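Long-range contacts in CurH (Lyngbya majuscula, PDB 3KG7), which probably dehydrates a beta-hydroxyacyl intermediate to its unsaturated form, as the dehydratase domain of a polyketide synthase module in curacin biosynthesis: residues Thr58-Gly63 with Gly197-Pro202; Gly165-Ala170 with Lys189-Gln194; Gln169-Ala174 with Cys208-Pro213; Leu183-Pro188 with Pro202-Ala207. All coordinates share one frame; numbering follows the deposited sequence.

Overall arrangement
The four contacts are gathered round helix 202-207 and the chain leading into and out of it. Contacts 1, 3 and 4 are buried, whereas contact 2 is partly exposed and joins two loops. Contacts 3 and 4 lie about 8 Å apart between centres and use the neighbouring strands 171-176 and 181-186; contact 4 sets the helix itself on strand 181-186, and contact 1 reaches from the loop before it to helix 52-62. No hydrogen bond crosses any of the four. Contacts 1 and 4 are almost wholly apolar, contact 2 adds a selenium and an amide, and contact 3 brings in an arginine whose polar partners lie beyond its segments.

Contact 1 of 4, residues Thr58-Gly63 with Gly197-Pro202; sequences TLAAVG and GEPIHP
Pro199, Leu59 and Ala60 bury the most surface in this contact, where a loop proline lies against the last turns of helix 52-62. The pyrrolidine ring puts two neighbouring atoms onto the helix. Its CG rests on the backbone of Leu59, with Pro199 CG 3.7 Å from Leu59 O, while Pro199 CD sits 3.8 Å from Ala60 CA. Leu59 O also receives the amide of Gly63, so the proline packs against a carbonyl already used in the helix.

Ala60 is small enough to let the loop come near. Its methyl touches both Pro199 CD and the CB of Glu198, the latter at 4.0 Å, and the CA atoms of Ala60 and Glu198 are only 5.2 Å apart. Beyond CB the Glu198 chain bends away from the helix, and its OE1 accepts the backbone N of Ala196.

Leu59 reaches further along the loop. With CG anti to the carbonyl carbon (chi1 -65°), it runs alongside Ile200, pointing the same way, and its CD1 meets Ile200 CG2 at 3.9 Å. Met234 beside Leu59, and Leu236 beside Pro199 and Ile200, extend the apolar surface to strand 225-236.

Packing helix 52-62 against the approach to helix 202-207 joins segments from the two hotdog family regions, consistent with the double hotdog fold of the dehydratase.

Contact 2 of 4, residues Gly165-Ala170 with Lys189-Gln194; sequences GPMLQA and KALAFQ
Met167, a selenomethionine in the model, spreads its side chain across Ala190, Leu191 and Gln194. The contact joins two loops of what is probably the second hotdog unit of the double hotdog fold, one leading into strand 171-176 and the other following strand 181-186. Met167 CG lies 3.7 Å from Ala190 CB, and the same alanine methyl also touches the backbone O of Pro166 and, more loosely, its ring at CB.

Leu191 comes in beside Ala190 and packs on the backbone of Met167. Its CG is anti to the backbone N (chi1 -161°), which together with chi2 of 71° brings both methyls to the Met167 carbonyl, with Leu191 CD1 3.5 Å and CD2 3.7 Å from Met167 O. CD1 also meets Met167 CG at 4.0 Å. With alanine in place of Leu191, the Met167 carbonyl would probably lose the two methyls that cover it, and Val203 and Trp37 a packing partner.

Further out, Asp40 bonds to the loop 165-170 twice: it shares a backbone hydrogen bond with Gly165, and its OD2 weakly accepts the N of Met167. Leu168 N bonds to Gly165 O across the bend that holds Met167. On the facing segment the Gln194 side chain crosses Met167 at about a right angle, its NE2 nearest the selenium, and its backbone is tied to the same turn as Leu191, Gln194 N donating to Leu191 O at 2.8 Å.

Contact 3 of 4, residues Gln169-Ala174 with Cys208-Pro213; sequences QAVRQA and CTRLTP
Val171 and Arg210 run past one another in opposite directions, the valine methyl lying along the outer part of the arginine chain. Val171 CG2 is 3.9 Å from Arg210 CD and 3.6 Å from Arg210 NH1, approaching the guanidinium obliquely. With CG anti to the carbonyl carbon, chi1 of -72° directs the Arg210 chain to the strand, and its extended form from CG to NE gives the reach. Its far end then meets the turn before the strand at the guanidinium edge, where Ala170 N, near the guanidinium plane, lies 3.8 Å from Arg210 NH1. The hydrogen bond of NH1 goes to Leu168 O, while Tyr164 makes a cation-pi contact with the same arginine.

Strand 171-176 probably belongs to the second hotdog unit and pairs with strand 181-186, the pairing interrupted by a classic beta bulge in which Arg172 and Gln173 both face Glu184. From the same strand Val171 and Ala174 turn toward the segment that follows helix 202-207.

Ala174 points its methyl at Leu211. Leu211 CD2 approaches Ala174 CB at 4.2 Å, and Leu183 of the neighbouring strand touches both Val171 and Leu211.

Contact 4 of 4, residues Leu183-Pro188 with Pro202-Ala207; sequences LEIEVP and PVLIDA
Apolar packing dominates where Ile185 meets Leu204 and Ala207. The strand 183-186 and the helix 202-207 run antiparallel, at 174°, with axes 9.1 Å apart. Ile185 bridges two helix residues one turn apart: chi1 of -66° turns CG1 to the helix side, and CD1 meets Ala207 CB at 4.0 Å, while CG2 reaches Leu204 CD2 at 4.0 Å. Farther along, Leu204 CD2 approaches Val187, and Pro188 CG lies 4.4 Å from Val203 CG1. Replacing Ile185 by alanine would probably open a gap between strand and helix, with the methyls of Leu204 and Ala207 losing the Ile185 branches that pack on them.

A second kind of contact sets methyls against backbone carbonyls. Leu183 CD1 and Ile185 CD1 both lie near Ala207 O, and Leu204 CD2 is 3.9 Å from Glu186 O.

The strand's polar links are made with other parts of the chain. Glu186 OE2 forms a salt bridge with Arg172 NE, and strand 181-186 bonds through its backbone to strands 171-176 and 243-255. With no hydrogen bond between the two segments, their packing rests on aliphatic and methyl-to-carbonyl contacts, consistent with the helix-on-sheet packing of a hotdog fold.

Contact 1 of 4, residues Thr58-Gly63 with Gly197-Pro202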
loop_
_atom_site.group_PDB
_atom_site.type_symbol
_atom_site.label_atom_id
_atom_site.label_comp_id
_atom_site.label_asym_id
_atom_site.label_seq_id
_atom_site.Cartn_x
_atom_site.Cartn_y
_atom_site.Cartn_z
ATOM N N THR C 58 -6.882 4.390 14.718
ATOM C CA THR C 58 -6.383 3.060 15.005
ATOM C C THR C 58 -7.516 2.178 15.517
ATOM O O THR C 58 -7.665 1.019 15.080
ATOM C CB THR C 58 -5.221 3.097 16.011
ATOM O OG1 THR C 58 -4.149 3.887 15.476
ATOM C CG2 THR C 58 -4.711 1.687 16.281
ATOM N N LEU C 59 -8.317 2.735 16.427
ATOM C CA LEU C 59 -9.481 2.036 16.942
ATOM C C LEU C 59 -10.458 1.711 15.823
ATOM O O LEU C 59 -11.089 0.661 15.847
ATOM C CB LEU C 59 -10.169 2.840 18.038
ATOM C CG LEU C 59 -9.420 3.103 19.337
ATOM C CD1 LEU C 59 -10.074 4.271 20.049
ATOM C CD2 LEU C 59 -9.408 1.867 20.222
ATOM N N ALA C 60 -10.555 2.593 14.832
ATOM C CA ALA C 60 -11.402 2.331 13.675
ATOM C C ALA C 60 -10.837 1.219 12.796
ATOM O O ALA C 60 -11.600 0.476 12.174
ATOM C CB ALA C 60 -11.632 3.598 12.871
ATOM N N ALA C 61 -9.512 1.081 12.767
ATOM C CA ALA C 61 -8.868 0.050 11.953
ATOM C C ALA C 61 -8.996 -1.362 12.543
ATOM O O ALA C 61 -9.244 -2.336 11.821
ATOM C CB ALA C 61 -7.412 0.392 11.714
ATOM N N VAL C 62 -8.830 -1.470 13.853
ATOM C CA VAL C 62 -8.806 -2.782 14.510
ATOM C C VAL C 62 -10.153 -3.179 15.115
ATOM O O VAL C 62 -10.382 -4.364 15.368
ATOM C CB VAL C 62 -7.721 -2.866 15.626
ATOM C CG1 VAL C 62 -6.356 -2.454 15.086
ATOM C CG2 VAL C 62 -8.106 -2.009 16.835
ATOM N N GLY C 63 -11.024 -2.195 15.350
ATOM C CA GLY C 63 -12.322 -2.440 15.973
ATOM C C GLY C 63 -12.234 -2.550 17.486
ATOM O O GLY C 63 -11.165 -2.830 18.041
ATOM N N GLY C 197 -19.678 5.341 11.487
ATOM C CA GLY C 197 -19.695 4.055 12.164
ATOM C C GLY C 197 -18.390 3.675 12.825
ATOM O O GLY C 197 -18.248 2.560 13.319
ATOM N N GLU C 198 -17.430 4.594 12.832
ATOM C CA GLU C 198 -16.213 4.422 13.626
ATOM C C GLU C 198 -16.549 4.470 15.135
ATOM O O GLU C 198 -17.454 5.205 15.549
ATOM C CB GLU C 198 -15.140 5.457 13.222
ATOM C CG GLU C 198 -15.402 6.930 13.599
ATOM C CD GLU C 198 -16.571 7.566 12.854
ATOM O OE1 GLU C 198 -16.524 7.676 11.609
ATOM O OE2 GLU C 198 -17.543 7.969 13.525
ATOM N N PRO C 199 -15.833 3.679 15.962
ATOM C CA PRO C 199 -16.174 3.583 17.391
ATOM C C PRO C 199 -16.243 4.943 18.072
ATOM O O PRO C 199 -17.162 5.201 18.860
ATOM C CB PRO C 199 -15.019 2.780 17.991
ATOM C CG PRO C 199 -14.331 2.132 16.845
ATOM C CD PRO C 199 -14.665 2.852 15.598
ATOM N N ILE C 200 -15.271 5.802 17.774
ATOM C CA ILE C 200 -15.188 7.138 18.374
ATOM C C ILE C 200 -14.499 8.105 17.419
ATOM O O ILE C 200 -13.377 7.866 16.972
ATOM C CB ILE C 200 -14.486 7.124 19.753
ATOM C CG1 ILE C 200 -14.672 8.456 20.486
ATOM C CG2 ILE C 200 -13.001 6.779 19.628
ATOM C CD1 ILE C 200 -14.251 8.407 21.952
ATOM N N HIS C 201 -15.192 9.188 17.083
ATOM C CA HIS C 201 -14.629 10.197 16.212
ATOM C C HIS C 201 -13.566 10.993 16.951
ATOM O O HIS C 201 -13.725 11.260 18.146
ATOM C CB HIS C 201 -15.713 11.145 15.715
ATOM C CG HIS C 201 -15.255 12.044 14.608
ATOM N ND1 HIS C 201 -14.696 13.286 14.840
ATOM C CD2 HIS C 201 -15.237 11.864 13.265
ATOM C CE1 HIS C 201 -14.370 13.837 13.685
ATOM N NE2 HIS C 201 -14.685 12.996 12.714
ATOM N N PRO C 202 -12.486 11.387 16.243
ATOM C CA PRO C 202 -11.456 12.274 16.783
ATOM C C PRO C 202 -11.996 13.379 17.696
ATOM O O PRO C 202 -11.514 13.537 18.815
ATOM C CB PRO C 202 -10.859 12.891 15.527
ATOM C CG PRO C 202 -10.941 11.799 14.512
ATOM C CD PRO C 202 -12.176 10.994 14.853
#

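Contact 2 of 4, residues Gly165-Ala170 with Lys189-Gln194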
loop_
_atom_site.group_PDB
_atom_site.type_symbol
_atom_site.label_atom_id
_atom_site.label_comp_id
_atom_site.label_asym_id
_atom_site.label_seq_id
_atom_site.Cartn_x
_atom_site.Cartn_y
_atom_site.Cartn_z
ATOM N N GLY C 165 -14.300 25.478 17.113
ATOM C CA GLY C 165 -15.402 25.882 16.245
ATOM C C GLY C 165 -16.600 24.946 16.341
ATOM O O GLY C 165 -16.531 23.918 17.024
ATOM N N PRO C 166 -17.705 25.292 15.650
ATOM C CA PRO C 166 -18.995 24.585 15.650
ATOM C C PRO C 166 -18.915 23.054 15.589
ATOM O O PRO C 166 -19.717 22.363 16.231
ATOM C CB PRO C 166 -19.674 25.120 14.385
ATOM C CG PRO C 166 -19.180 26.499 14.276
ATOM C CD PRO C 166 -17.750 26.476 14.770
HETATM N N MSE C 167 -17.954 22.543 14.822
HETATM C CA MSE C 167 -17.807 21.112 14.593
HETATM C C MSE C 167 -16.999 20.416 15.686
HETATM O O MSE C 167 -16.824 19.189 15.653
HETATM C CB MSE C 167 -17.182 20.880 13.225
HETATM C CG MSE C 167 -18.194 20.598 12.151
HETATM SE SE MSE C 167 -17.429 20.723 10.361
HETATM C CE MSE C 167 -18.325 22.343 9.727
ATOM N N LEU C 168 -16.514 21.207 16.644
ATOM C CA LEU C 168 -15.741 20.706 17.780
ATOM C C LEU C 168 -16.475 20.926 19.104
ATOM O O LEU C 168 -16.051 20.429 20.152
ATOM C CB LEU C 168 -14.363 21.380 17.833
ATOM C CG LEU C 168 -13.112 20.767 17.178
ATOM C CD1 LEU C 168 -12.613 19.541 17.925
ATOM C CD2 LEU C 168 -13.312 20.450 15.714
ATOM N N GLN C 169 -17.578 21.665 19.051
ATOM C CA GLN C 169 -18.342 21.998 20.254
ATOM C C GLN C 169 -19.212 20.836 20.718
ATOM O O GLN C 169 -20.435 20.840 20.543
ATOM C CB GLN C 169 -19.157 23.267 20.027
ATOM C CG GLN C 169 -18.309 24.521 20.152
ATOM C CD GLN C 169 -18.940 25.733 19.510
ATOM O OE1 GLN C 169 -19.653 25.625 18.512
ATOM N NE2 GLN C 169 -18.669 26.902 20.072
ATOM N N ALA C 170 -18.557 19.843 21.316
ATOM C CA ALA C 170 -19.207 18.602 21.742
ATOM C C ALA C 170 -19.560 18.604 23.223
ATOM O O ALA C 170 -20.244 17.699 23.698
ATOM C CB ALA C 170 -18.321 17.398 21.411
ATOM N N LYS C 189 -24.006 19.071 16.414
ATOM C CA LYS C 189 -24.972 19.083 15.315
ATOM C C LYS C 189 -24.297 19.289 13.952
ATOM O O LYS C 189 -24.677 18.658 12.964
ATOM C CB LYS C 189 -26.033 20.155 15.566
ATOM C CG LYS C 189 -27.105 20.260 14.491
ATOM C CD LYS C 189 -27.690 21.666 14.451
ATOM C CE LYS C 189 -28.533 21.879 13.214
ATOM N NZ LYS C 189 -28.731 23.324 12.962
ATOM N N ALA C 190 -23.287 20.157 13.921
ATOM C CA ALA C 190 -22.529 20.438 12.706
ATOM C C ALA C 190 -21.695 19.244 12.237
ATOM O O ALA C 190 -21.409 19.104 11.052
ATOM C CB ALA C 190 -21.642 21.656 12.917
ATOM N N LEU C 191 -21.330 18.378 13.175
ATOM C CA LEU C 191 -20.471 17.229 12.894
ATOM C C LEU C 191 -21.238 15.973 12.478
ATOM O O LEU C 191 -20.721 15.161 11.717
ATOM C CB LEU C 191 -19.594 16.935 14.114
ATOM C CG LEU C 191 -18.336 16.085 13.917
ATOM C CD1 LEU C 191 -17.257 16.846 13.155
ATOM C CD2 LEU C 191 -17.820 15.621 15.269
ATOM N N ALA C 192 -22.467 15.830 12.972
ATOM C CA ALA C 192 -23.307 14.635 12.756
ATOM C C ALA C 192 -23.187 13.925 11.393
ATOM O O ALA C 192 -23.103 12.701 11.352
ATOM C CB ALA C 192 -24.777 14.948 13.071
ATOM N N PHE C 193 -23.170 14.684 10.296
ATOM C CA PHE C 193 -23.125 14.123 8.936
ATOM C C PHE C 193 -21.832 13.381 8.624
ATOM O O PHE C 193 -21.796 12.506 7.755
ATOM C CB PHE C 193 -23.306 15.231 7.892
ATOM C CG PHE C 193 -23.125 14.773 6.456
ATOM C CD1 PHE C 193 -24.224 14.400 5.686
ATOM C CD2 PHE C 193 -21.856 14.732 5.869
ATOM C CE1 PHE C 193 -24.068 13.992 4.353
ATOM C CE2 PHE C 193 -21.687 14.313 4.539
ATOM C CZ PHE C 193 -22.797 13.952 3.777
ATOM N N GLN C 194 -20.765 13.754 9.313
ATOM C CA GLN C 194 -19.428 13.242 9.006
ATOM C C GLN C 194 -19.124 11.895 9.653
ATOM O O GLN C 194 -18.132 11.247 9.307
ATOM C CB GLN C 194 -18.352 14.253 9.422
ATOM C CG GLN C 194 -18.583 15.661 8.876
ATOM C CD GLN C 194 -17.322 16.500 8.861
ATOM O OE1 GLN C 194 -16.356 16.172 8.172
ATOM N NE2 GLN C 194 -17.330 17.599 9.609
#

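Contact 3 of 4, residues Gln169-Ala174 with Cys208-Pro213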
loop_
_atom_site.group_PDB
_atom_site.type_symbol
_atom_site.label_atom_id
_atom_site.label_comp_id
_atom_site.label_asym_id
_atom_site.label_seq_id
_atom_site.Cartn_x
_atom_site.Cartn_y
_atom_site.Cartn_z
ATOM N N GLN C 169 -17.578 21.665 19.051
ATOM C CA GLN C 169 -18.342 21.998 20.254
ATOM C C GLN C 169 -19.212 20.836 20.718
ATOM O O GLN C 169 -20.435 20.840 20.543
ATOM C CB GLN C 169 -19.157 23.267 20.027
ATOM C CG GLN C 169 -18.309 24.521 20.152
ATOM C CD GLN C 169 -18.940 25.733 19.510
ATOM O OE1 GLN C 169 -19.653 25.625 18.512
ATOM N NE2 GLN C 169 -18.669 26.902 20.072
ATOM N N ALA C 170 -18.557 19.843 21.316
ATOM C CA ALA C 170 -19.207 18.602 21.742
ATOM C C ALA C 170 -19.560 18.604 23.223
ATOM O O ALA C 170 -20.244 17.699 23.698
ATOM C CB ALA C 170 -18.321 17.398 21.411
ATOM N N VAL C 171 -19.089 19.613 23.949
ATOM C CA VAL C 171 -19.315 19.689 25.385
ATOM C C VAL C 171 -20.659 20.348 25.691
ATOM O O VAL C 171 -20.797 21.574 25.634
ATOM C CB VAL C 171 -18.175 20.430 26.108
ATOM C CG1 VAL C 171 -18.353 20.334 27.610
ATOM C CG2 VAL C 171 -16.822 19.870 25.689
ATOM N N ARG C 172 -21.645 19.517 26.017
ATOM C CA ARG C 172 -22.983 19.995 26.349
ATOM C C ARG C 172 -23.031 20.680 27.720
ATOM O O ARG C 172 -23.627 21.752 27.862
ATOM C CB ARG C 172 -24.001 18.851 26.274
ATOM C CG ARG C 172 -25.424 19.323 25.999
ATOM C CD ARG C 172 -26.403 18.167 25.787
ATOM N NE ARG C 172 -27.565 18.598 25.004
ATOM C CZ ARG C 172 -28.647 19.192 25.506
ATOM N NH1 ARG C 172 -28.750 19.434 26.807
ATOM N NH2 ARG C 172 -29.637 19.546 24.698
ATOM N N GLN C 173 -22.402 20.063 28.719
ATOM C CA GLN C 173 -22.396 20.601 30.081
ATOM C C GLN C 173 -21.118 20.216 30.825
ATOM O O GLN C 173 -20.559 19.142 30.600
ATOM C CB GLN C 173 -23.631 20.117 30.850
ATOM C CG GLN C 173 -24.006 20.961 32.065
ATOM C CD GLN C 173 -24.632 22.294 31.696
ATOM O OE1 GLN C 173 -25.333 22.407 30.689
ATOM N NE2 GLN C 173 -24.386 23.312 32.516
ATOM N N ALA C 174 -20.663 21.099 31.708
ATOM C CA ALA C 174 -19.460 20.851 32.492
ATOM C C ALA C 174 -19.700 21.062 33.987
ATOM O O ALA C 174 -20.366 22.018 34.389
ATOM C CB ALA C 174 -18.330 21.735 32.003
ATOM N N CYS C 208 -13.086 14.581 25.491
ATOM C CA CYS C 208 -12.859 13.928 26.781
ATOM C C CYS C 208 -11.719 14.552 27.580
ATOM O O CYS C 208 -11.644 14.393 28.806
ATOM C CB CYS C 208 -12.572 12.444 26.559
ATOM S SG CYS C 208 -13.967 11.590 25.830
ATOM N N THR C 209 -10.842 15.262 26.874
ATOM C CA THR C 209 -9.579 15.697 27.430
ATOM C C THR C 209 -9.639 17.157 27.846
ATOM O O THR C 209 -8.640 17.720 28.310
ATOM C CB THR C 209 -8.453 15.512 26.408
ATOM O OG1 THR C 209 -8.588 16.489 25.375
ATOM C CG2 THR C 209 -8.503 14.118 25.792
ATOM N N ARG C 210 -10.821 17.757 27.702
ATOM C CA ARG C 210 -10.982 19.206 27.834
ATOM C C ARG C 210 -11.125 19.751 29.262
ATOM O O ARG C 210 -11.151 20.967 29.448
ATOM C CB ARG C 210 -12.150 19.690 26.971
ATOM C CG ARG C 210 -11.866 19.675 25.489
ATOM C CD ARG C 210 -13.095 20.032 24.682
ATOM N NE ARG C 210 -12.929 19.669 23.273
ATOM C CZ ARG C 210 -13.863 19.814 22.331
ATOM N NH1 ARG C 210 -15.054 20.322 22.625
ATOM N NH2 ARG C 210 -13.609 19.440 21.086
ATOM N N LEU C 211 -11.224 18.875 30.263
ATOM C CA LEU C 211 -11.423 19.341 31.643
ATOM C C LEU C 211 -10.729 18.501 32.712
ATOM O O LEU C 211 -10.679 17.266 32.639
ATOM C CB LEU C 211 -12.917 19.490 31.970
ATOM C CG LEU C 211 -13.351 20.058 33.330
ATOM C CD1 LEU C 211 -12.909 21.505 33.528
ATOM C CD2 LEU C 211 -14.855 19.939 33.507
ATOM N N THR C 212 -10.214 19.210 33.713
ATOM C CA THR C 212 -9.531 18.636 34.856
ATOM C C THR C 212 -9.997 19.461 36.051
ATOM O O THR C 212 -10.286 20.648 35.880
ATOM C CB THR C 212 -8.001 18.791 34.712
ATOM O OG1 THR C 212 -7.634 18.794 33.326
ATOM C CG2 THR C 212 -7.273 17.660 35.412
ATOM N N PRO C 213 -10.093 18.847 37.257
ATOM C CA PRO C 213 -10.408 19.565 38.507
ATOM C C PRO C 213 -9.712 20.929 38.658
ATOM O O PRO C 213 -10.264 21.847 39.280
ATOM C CB PRO C 213 -9.905 18.607 39.589
ATOM C CG PRO C 213 -10.066 17.264 38.995
ATOM C CD PRO C 213 -9.938 17.397 37.501
#

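Contact 4 of 4, residues Leu183-Pro188 with Pro202-Ala207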
loop_
_atom_site.group_PDB
_atom_site.type_symbol
_atom_site.label_atom_id
_atom_site.label_comp_id
_atom_site.label_asym_id
_atom_site.label_seq_id
_atom_site.Cartn_x
_atom_site.Cartn_y
_atom_site.Cartn_z
ATOM N N LEU C 183 -17.570 16.034 32.398
ATOM C CA LEU C 183 -18.054 16.621 31.144
ATOM C C LEU C 183 -19.175 15.782 30.530
ATOM O O LEU C 183 -19.045 14.563 30.395
ATOM C CB LEU C 183 -16.915 16.745 30.121
ATOM C CG LEU C 183 -15.788 17.763 30.326
ATOM C CD1 LEU C 183 -14.622 17.491 29.387
ATOM C CD2 LEU C 183 -16.291 19.180 30.139
ATOM N N GLU C 184 -20.273 16.438 30.159
ATOM C CA GLU C 184 -21.332 15.787 29.387
ATOM C C GLU C 184 -21.080 16.045 27.905
ATOM O O GLU C 184 -21.054 17.198 27.464
ATOM C CB GLU C 184 -22.714 16.300 29.808
ATOM C CG GLU C 184 -23.888 15.630 29.092
ATOM C CD GLU C 184 -25.243 16.104 29.598
ATOM O OE1 GLU C 184 -25.517 15.962 30.812
ATOM O OE2 GLU C 184 -26.040 16.612 28.778
ATOM N N ILE C 185 -20.895 14.968 27.145
ATOM C CA ILE C 185 -20.454 15.065 25.757
ATOM C C ILE C 185 -21.473 14.463 24.792
ATOM O O ILE C 185 -21.983 13.367 25.028
ATOM C CB ILE C 185 -19.068 14.414 25.580
ATOM C CG1 ILE C 185 -18.016 15.220 26.347
ATOM C CG2 ILE C 185 -18.687 14.319 24.115
ATOM C CD1 ILE C 185 -16.786 14.424 26.721
ATOM N N GLU C 186 -21.762 15.199 23.716
ATOM C CA GLU C 186 -22.686 14.776 22.664
ATOM C C GLU C 186 -22.084 15.071 21.284
ATOM O O GLU C 186 -21.098 15.802 21.181
ATOM C CB GLU C 186 -24.041 15.487 22.816
ATOM C CG GLU C 186 -24.008 16.994 22.495
ATOM C CD GLU C 186 -25.392 17.621 22.328
ATOM O OE1 GLU C 186 -26.347 16.903 21.952
ATOM O OE2 GLU C 186 -25.520 18.845 22.563
ATOM N N VAL C 187 -22.684 14.500 20.239
ATOM C CA VAL C 187 -22.261 14.717 18.855
ATOM C C VAL C 187 -22.672 16.126 18.414
ATOM O O VAL C 187 -23.872 16.418 18.346
ATOM C CB VAL C 187 -22.924 13.686 17.896
ATOM C CG1 VAL C 187 -22.587 13.985 16.426
ATOM C CG2 VAL C 187 -22.547 12.242 18.277
ATOM N N PRO C 188 -21.690 17.006 18.109
ATOM C CA PRO C 188 -22.056 18.349 17.656
ATOM C C PRO C 188 -22.936 18.281 16.416
ATOM O O PRO C 188 -22.647 17.517 15.490
ATOM C CB PRO C 188 -20.704 18.991 17.320
ATOM C CG PRO C 188 -19.714 18.236 18.117
ATOM C CD PRO C 188 -20.227 16.826 18.160
ATOM N N PRO C 202 -12.486 11.387 16.243
ATOM C CA PRO C 202 -11.456 12.274 16.783
ATOM C C PRO C 202 -11.996 13.379 17.696
ATOM O O PRO C 202 -11.514 13.537 18.815
ATOM C CB PRO C 202 -10.859 12.891 15.527
ATOM C CG PRO C 202 -10.941 11.799 14.512
ATOM C CD PRO C 202 -12.176 10.994 14.853
ATOM N N VAL C 203 -13.000 14.120 17.233
ATOM C CA VAL C 203 -13.591 15.204 18.027
ATOM C C VAL C 203 -14.115 14.721 19.384
ATOM O O VAL C 203 -13.821 15.317 20.423
ATOM C CB VAL C 203 -14.690 15.922 17.242
ATOM C CG1 VAL C 203 -15.502 16.844 18.135
ATOM C CG2 VAL C 203 -14.070 16.687 16.071
ATOM N N LEU C 204 -14.866 13.626 19.374
ATOM C CA LEU C 204 -15.437 13.077 20.600
ATOM C C LEU C 204 -14.370 12.634 21.593
ATOM O O LEU C 204 -14.516 12.855 22.798
ATOM C CB LEU C 204 -16.362 11.908 20.278
ATOM C CG LEU C 204 -17.620 12.224 19.472
ATOM C CD1 LEU C 204 -18.196 10.922 18.885
ATOM C CD2 LEU C 204 -18.642 12.950 20.329
ATOM N N ILE C 205 -13.308 11.996 21.103
ATOM C CA ILE C 205 -12.229 11.605 22.010
ATOM C C ILE C 205 -11.459 12.844 22.463
ATOM O O ILE C 205 -11.003 12.906 23.606
ATOM C CB ILE C 205 -11.321 10.429 21.485
ATOM C CG1 ILE C 205 -10.398 9.927 22.610
ATOM C CG2 ILE C 205 -10.550 10.809 20.218
ATOM C CD1 ILE C 205 -9.613 8.662 22.276
ATOM N N ASP C 206 -11.371 13.854 21.602
ATOM C CA ASP C 206 -10.721 15.089 22.021
ATOM C C ASP C 206 -11.480 15.788 23.122
ATOM O O ASP C 206 -10.873 16.319 24.042
ATOM C CB ASP C 206 -10.492 16.075 20.890
ATOM C CG ASP C 206 -9.583 17.194 21.321
ATOM O OD1 ASP C 206 -8.421 16.882 21.669
ATOM O OD2 ASP C 206 -10.033 18.364 21.373
ATOM N N ALA C 207 -12.804 15.790 23.013
ATOM C CA ALA C 207 -13.670 16.410 24.006
ATOM C C ALA C 207 -13.451 15.853 25.407
ATOM O O ALA C 207 -13.605 16.562 26.398
ATOM C CB ALA C 207 -15.106 16.248 23.605
#